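Local coordinates for glutaredoxin family protein (PDB 1TTZ) that is of unknown function but is a glutaredoxin-family protein that probably takes part in thiol-disulfide chemistry, at residues A[5-10]-A[31-36]; A[47-52]-A[59-64]. One frame throughout, in Å; residues are numbered along the deposited sequence.

Contact 1: residues A[5-10]-A[31-36]; sequences LYQRDD and SVFIDD
Asp-35 OD2 accepts the backbone N-H of Asp-9, with N to OD2 at 2.8 Å and an N-H...O angle of 155°, and it uses the syn lone pair. The same OD2 lies only 3.1 Å from Asp-9 OD2; two acceptors so close repel unless one carries a proton, so proton affinity there is probably raised. Arg-8 adds a long salt bridge from its NH1 to Asp-35 OD1, but its guanidinium is held mainly by Gly-45 O and Glu-41, while CD1 of Ile-34 lies over one of its faces.

Behind this polar end, strands 5-7 and 31-33 pair in parallel. Leu-5 O accepts from Val-32 N, Gln-7 N gives to Val-32 O, and Ile-34 N closes the run on Gln-7 O. With chi1 at 61°, CG of Gln-7 sits between its own N and carbonyl carbon, and the extended chain beyond runs alongside Phe-33, CG to CE1 3.4 Å. Amide and ring planes differ by 26°, and NE2 continues to Ser-31 OG in a weak, bent bond of 2.7 Å. On the opposite face, CE2 of Tyr-6 meets Val-32 CG1 at 3.8 Å, and Leu-40 of helix 38-44 covers both. With Leu-5 packed on helix 12-23, the pairing completes the beta-alpha-beta unit that opens a thioredoxin-like fold.

Contact 2: residues A[47-52]-A[59-64]; sequences RVPVLR and LDWPFD
Arg-47 takes the carboxylate of Asp-60 side-on, one nitrogen to each oxygen: NE reaches OD1 at 2.8 Å and NH2 reaches OD2 at 2.8 Å. NH2 meets the syn lone pair of OD2 almost within the guanidinium plane and nearly straight (168°), whereas NE to OD1 is more bent (145°) and comes from above the carboxylate plane; the two flat groups are turned 42° against each other. A bend at chi3 swings the guanidinium back to this position; NH2 also bridges to Glu-58 and NH1 bonds Ala-43 O. Val-50, lying alongside Asp-60, brings CG1 to 3.3 Å from OD2.

Between the strands, Leu-51 and Leu-59 form the hydrogen-bonded pair, exchanging N-H...O bonds both ways, and Val-50 with Asp-60 the non-hydrogen-bonded one. This is the antiparallel hairpin of a thioredoxin-like fold, entered through the cis peptide bond before Pro-49, which matches the cis-proline loop of that superfamily.

Pro-49 O takes the N-H of Trp-61 at 3.1 Å. With its CG anti to the backbone N, the Trp-61 side chain crosses Pro-49 obliquely, and CE3 touches Pro-49 CG at 3.6 Å. That same CE3 sits over the centre of one face of the Phe-63 ring. Leu-51 crosses Phe-63 at about a right angle, its CD1 3.8 Å from CZ, and also touches Leu-68 of helix 65-73. A water donates to both Arg-47 O and Trp-61 O, linking the two backbones beyond the last direct bond.

Contact 1 closes before contact 2 opens along the chain, and their centres lie about 12 Å apart on one four-stranded sheet ordered 29-33, 3-7, 50-52, 58-60. Contact 1 supplies the parallel half, contact 2 the antiparallel hairpin. They join where strands 3-7 and 50-52 are neighbours: Tyr-6 N lies 2.9 Å from Val-50 O, a probable hydrogen bond, and Val-48 CG1 packs on the backbone of Tyr-6 and Gln-7. Gln-7 and Pro-49, one from each contact, both touch residues of an apparent CxxC pattern at the start of helix 12-23, consistent with a thioredoxin-type redox site there.

Contact 1: residues A[5-10]-A[31-36]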
loop_
_atom_site.group_PDB
_atom_site.type_symbol
_atom_site.label_atom_id
_atom_site.label_comp_id
_atom_site.label_asym_id
_atom_site.label_seq_id
_atom_site.Cartn_x
_atom_site.Cartn_y
_atom_site.Cartn_z
ATOM N N LEU A 5 4.075 -1.892 -1.452
ATOM C CA LEU A 5 3.151 -1.786 -0.338
ATOM C C LEU A 5 3.928 -1.582 0.952
ATOM O O LEU A 5 4.580 -2.503 1.447
ATOM C CB LEU A 5 2.284 -3.046 -0.204
ATOM C CG LEU A 5 1.386 -3.033 1.048
ATOM C CD1 LEU A 5 0.270 -2.004 0.863
ATOM C CD2 LEU A 5 0.786 -4.415 1.304
ATOM N N TYR A 6 3.881 -0.369 1.486
ATOM C CA TYR A 6 4.557 -0.107 2.735
ATOM C C TYR A 6 3.615 -0.562 3.844
ATOM O O TYR A 6 2.452 -0.153 3.897
ATOM C CB TYR A 6 4.885 1.385 2.883
ATOM C CG TYR A 6 5.943 1.852 1.917
ATOM C CD1 TYR A 6 5.598 2.488 0.725
ATOM C CD2 TYR A 6 7.294 1.626 2.176
ATOM C CE1 TYR A 6 6.583 2.890 -0.192
ATOM C CE2 TYR A 6 8.282 2.026 1.270
ATOM C CZ TYR A 6 7.918 2.656 0.093
ATOM O OH TYR A 6 8.888 3.066 -0.792
ATOM N N GLN A 7 4.110 -1.438 4.706
ATOM C CA GLN A 7 3.313 -1.930 5.816
ATOM C C GLN A 7 4.193 -2.229 7.018
ATOM O O GLN A 7 5.413 -2.097 6.955
ATOM C CB GLN A 7 2.531 -3.186 5.408
ATOM C CG GLN A 7 3.364 -4.387 4.978
ATOM C CD GLN A 7 2.504 -5.599 4.632
ATOM O OE1 GLN A 7 1.681 -6.041 5.432
ATOM N NE2 GLN A 7 2.698 -6.142 3.434
ATOM N N ARG A 8 3.564 -2.599 8.125
ATOM C CA ARG A 8 4.306 -2.938 9.328
ATOM C C ARG A 8 3.829 -4.316 9.750
ATOM O O ARG A 8 2.731 -4.735 9.378
ATOM C CB ARG A 8 4.040 -1.921 10.451
ATOM C CG ARG A 8 2.614 -1.952 10.977
ATOM C CD ARG A 8 2.460 -1.297 12.347
ATOM N NE ARG A 8 2.612 0.156 12.326
ATOM C CZ ARG A 8 3.768 0.795 12.470
ATOM N NH1 ARG A 8 4.891 0.108 12.648
ATOM N NH2 ARG A 8 3.797 2.124 12.446
ATOM N N ASP A 9 4.651 -5.025 10.516
ATOM C CA ASP A 9 4.283 -6.358 10.982
ATOM C C ASP A 9 3.179 -6.298 12.030
ATOM O O ASP A 9 3.058 -5.317 12.764
ATOM C CB ASP A 9 5.499 -7.079 11.569
ATOM C CG ASP A 9 6.460 -7.561 10.502
ATOM O OD1 ASP A 9 6.031 -8.358 9.642
ATOM O OD2 ASP A 9 7.642 -7.146 10.522
ATOM N N ASP A 10 2.380 -7.358 12.092
ATOM C CA ASP A 10 1.280 -7.452 13.041
ATOM C C ASP A 10 0.340 -6.248 12.941
ATOM O O ASP A 10 0.291 -5.407 13.841
ATOM C CB ASP A 10 1.830 -7.586 14.470
ATOM C CG ASP A 10 0.750 -7.941 15.480
ATOM O OD1 ASP A 10 0.008 -8.918 15.228
ATOM O OD2 ASP A 10 0.644 -7.254 16.521
ATOM N N SER A 31 6.216 -5.965 -0.845
ATOM C CA SER A 31 6.080 -5.354 0.464
ATOM C C SER A 31 7.402 -4.843 1.013
ATOM O O SER A 31 8.445 -5.463 0.837
ATOM C CB SER A 31 5.501 -6.361 1.466
ATOM O OG SER A 31 4.127 -6.591 1.235
ATOM N N VAL A 32 7.339 -3.695 1.671
ATOM C CA VAL A 32 8.494 -3.104 2.320
ATOM C C VAL A 32 8.003 -2.830 3.733
ATOM O O VAL A 32 7.091 -2.035 3.931
ATOM C CB VAL A 32 8.930 -1.779 1.657
ATOM C CG1 VAL A 32 10.032 -1.119 2.487
ATOM C CG2 VAL A 32 9.444 -2.038 0.263
ATOM N N PHE A 33 8.581 -3.527 4.704
ATOM C CA PHE A 33 8.208 -3.364 6.104
ATOM C C PHE A 33 9.017 -2.254 6.750
ATOM O O PHE A 33 10.242 -2.295 6.759
ATOM C CB PHE A 33 8.408 -4.685 6.831
ATOM C CG PHE A 33 7.447 -5.738 6.398
ATOM C CD1 PHE A 33 6.183 -5.813 6.974
ATOM C CD2 PHE A 33 7.776 -6.621 5.366
ATOM C CE1 PHE A 33 5.248 -6.755 6.532
ATOM C CE2 PHE A 33 6.846 -7.569 4.914
ATOM C CZ PHE A 33 5.579 -7.631 5.500
ATOM N N ILE A 34 8.314 -1.273 7.304
ATOM C CA ILE A 34 8.929 -0.102 7.918
ATOM C C ILE A 34 9.466 -0.308 9.328
ATOM O O ILE A 34 10.255 0.495 9.818
ATOM C CB ILE A 34 7.913 1.061 7.974
ATOM C CG1 ILE A 34 6.779 0.700 8.937
ATOM C CG2 ILE A 34 7.322 1.306 6.593
ATOM C CD1 ILE A 34 5.821 1.840 9.242
ATOM N N ASP A 35 9.024 -1.378 9.974
ATOM C CA ASP A 35 9.413 -1.687 11.343
ATOM C C ASP A 35 10.831 -1.329 11.776
ATOM O O ASP A 35 11.016 -0.582 12.734
ATOM C CB ASP A 35 9.137 -3.163 11.613
ATOM C CG ASP A 35 7.663 -3.496 11.512
ATOM O OD1 ASP A 35 6.910 -3.166 12.451
ATOM O OD2 ASP A 35 7.252 -4.071 10.483
ATOM N N ASP A 36 11.833 -1.834 11.072
ATOM C CA ASP A 36 13.209 -1.554 11.468
ATOM C C ASP A 36 13.930 -0.507 10.630
ATOM O O ASP A 36 15.129 -0.618 10.381
ATOM C CB ASP A 36 14.001 -2.858 11.477
ATOM C CG ASP A 36 13.403 -3.883 12.417
ATOM O OD1 ASP A 36 13.355 -3.608 13.637
ATOM O OD2 ASP A 36 12.969 -4.957 11.937
#

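Contact 2: residues A[47-52]-A[59-64]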
loop_
_atom_site.group_PDB
_atom_site.type_symbol
_atom_site.label_atom_id
_atom_site.label_comp_id
_atom_site.label_asym_id
_atom_site.label_seq_id
_atom_site.Cartn_x
_atom_site.Cartn_y
_atom_site.Cartn_z
ATOM N N ARG A 47 0.570 6.183 8.722
ATOM C CA ARG A 47 -0.231 6.006 7.510
ATOM C C ARG A 47 -0.397 4.585 6.971
ATOM O O ARG A 47 -1.363 4.313 6.258
ATOM C CB ARG A 47 0.350 6.880 6.394
ATOM C CG ARG A 47 0.456 8.364 6.725
ATOM C CD ARG A 47 1.485 9.015 5.807
ATOM N NE ARG A 47 1.191 8.729 4.407
ATOM C CZ ARG A 47 2.060 8.867 3.411
ATOM N NH1 ARG A 47 3.293 9.289 3.659
ATOM N NH2 ARG A 47 1.694 8.578 2.166
ATOM N N VAL A 48 0.536 3.690 7.288
ATOM C CA VAL A 48 0.468 2.313 6.797
ATOM C C VAL A 48 -0.884 1.643 7.056
ATOM O O VAL A 48 -1.502 1.832 8.107
ATOM C CB VAL A 48 1.588 1.418 7.419
ATOM C CG1 VAL A 48 2.931 1.720 6.754
ATOM C CG2 VAL A 48 1.678 1.648 8.928
ATOM N N PRO A 49 -1.359 0.838 6.097
ATOM C CA PRO A 49 -0.732 0.518 4.812
ATOM C C PRO A 49 -0.829 1.631 3.769
ATOM O O PRO A 49 -1.854 2.309 3.655
ATOM C CB PRO A 49 -1.479 -0.735 4.378
ATOM C CG PRO A 49 -2.866 -0.452 4.887
ATOM C CD PRO A 49 -2.585 0.044 6.285
ATOM N N VAL A 50 0.246 1.798 3.005
ATOM C CA VAL A 50 0.310 2.808 1.953
ATOM C C VAL A 50 0.833 2.168 0.671
ATOM O O VAL A 50 1.831 1.451 0.694
ATOM C CB VAL A 50 1.259 3.964 2.337
ATOM C CG1 VAL A 50 1.439 4.907 1.156
ATOM C CG2 VAL A 50 0.707 4.722 3.533
ATOM N N LEU A 51 0.150 2.416 -0.439
ATOM C CA LEU A 51 0.559 1.874 -1.732
ATOM C C LEU A 51 1.256 2.954 -2.552
ATOM O O LEU A 51 0.802 4.096 -2.595
ATOM C CB LEU A 51 -0.656 1.367 -2.509
ATOM C CG LEU A 51 -1.017 -0.108 -2.355
ATOM C CD1 LEU A 51 -2.397 -0.348 -2.944
ATOM C CD2 LEU A 51 0.034 -0.983 -3.052
ATOM N N ARG A 52 2.357 2.597 -3.203
ATOM C CA ARG A 52 3.086 3.561 -4.018
ATOM C C ARG A 52 3.361 2.930 -5.382
ATOM O O ARG A 52 3.792 1.779 -5.454
ATOM C CB ARG A 52 4.403 3.926 -3.320
ATOM C CG ARG A 52 5.240 4.995 -4.013
ATOM C CD ARG A 52 6.613 5.097 -3.360
ATOM N NE ARG A 52 7.498 6.040 -4.041
ATOM C CZ ARG A 52 7.532 7.347 -3.800
ATOM N NH1 ARG A 52 8.371 8.124 -4.469
ATOM N NH2 ARG A 52 6.736 7.878 -2.881
ATOM N N LEU A 59 -1.279 5.982 -2.329
ATOM C CA LEU A 59 -2.656 5.806 -1.886
ATOM C C LEU A 59 -2.582 5.356 -0.433
ATOM O O LEU A 59 -2.019 4.297 -0.140
ATOM C CB LEU A 59 -3.338 4.719 -2.717
ATOM C CG LEU A 59 -4.839 4.523 -2.495
ATOM C CD1 LEU A 59 -5.593 5.753 -2.988
ATOM C CD2 LEU A 59 -5.302 3.275 -3.245
ATOM N N ASP A 60 -3.137 6.158 0.470
ATOM C CA ASP A 60 -3.112 5.836 1.894
ATOM C C ASP A 60 -4.372 5.120 2.353
ATOM O O ASP A 60 -5.454 5.371 1.840
ATOM C CB ASP A 60 -2.958 7.106 2.733
ATOM C CG ASP A 60 -1.616 7.787 2.542
ATOM O OD1 ASP A 60 -1.381 8.811 3.215
ATOM O OD2 ASP A 60 -0.803 7.309 1.727
ATOM N N TRP A 61 -4.219 4.223 3.324
ATOM C CA TRP A 61 -5.352 3.506 3.881
ATOM C C TRP A 61 -6.287 4.572 4.464
ATOM O O TRP A 61 -5.826 5.619 4.924
ATOM C CB TRP A 61 -4.875 2.568 4.988
ATOM C CG TRP A 61 -5.980 1.739 5.549
ATOM C CD1 TRP A 61 -6.663 1.952 6.709
ATOM C CD2 TRP A 61 -6.553 0.574 4.950
ATOM N NE1 TRP A 61 -7.632 0.985 6.869
ATOM C CE2 TRP A 61 -7.584 0.126 5.801
ATOM C CE3 TRP A 61 -6.295 -0.136 3.769
ATOM C CZ2 TRP A 61 -8.358 -1.006 5.508
ATOM C CZ3 TRP A 61 -7.067 -1.261 3.477
ATOM C CH2 TRP A 61 -8.083 -1.682 4.342
ATOM N N PRO A 62 -7.607 4.328 4.458
ATOM C CA PRO A 62 -8.300 3.144 3.954
ATOM C C PRO A 62 -8.616 3.166 2.461
ATOM O O PRO A 62 -8.804 4.224 1.858
ATOM C CB PRO A 62 -9.578 3.141 4.774
ATOM C CG PRO A 62 -9.914 4.600 4.797
ATOM C CD PRO A 62 -8.564 5.240 5.120
ATOM N N PHE A 63 -8.669 1.976 1.881
ATOM C CA PHE A 63 -9.032 1.806 0.487
ATOM C C PHE A 63 -9.598 0.414 0.247
ATOM O O PHE A 63 -9.014 -0.585 0.666
ATOM C CB PHE A 63 -7.848 2.066 -0.462
ATOM C CG PHE A 63 -6.567 1.343 -0.100
ATOM C CD1 PHE A 63 -5.515 2.036 0.501
ATOM C CD2 PHE A 63 -6.383 0.000 -0.437
ATOM C CE1 PHE A 63 -4.290 1.407 0.753
ATOM C CE2 PHE A 63 -5.163 -0.645 -0.190
ATOM C CZ PHE A 63 -4.113 0.063 0.406
ATOM N N ASP A 64 -10.757 0.355 -0.399
ATOM C CA ASP A 64 -11.375 -0.924 -0.723
ATOM C C ASP A 64 -11.041 -1.258 -2.176
ATOM O O ASP A 64 -10.383 -0.467 -2.861
ATOM C CB ASP A 64 -12.892 -0.863 -0.526
ATOM C CG ASP A 64 -13.532 0.302 -1.252
ATOM O OD1 ASP A 64 -12.964 0.754 -2.269
ATOM O OD2 ASP A 64 -14.612 0.756 -0.809
HETATM O O HOH W 1 -3.521 5.840 6.292
#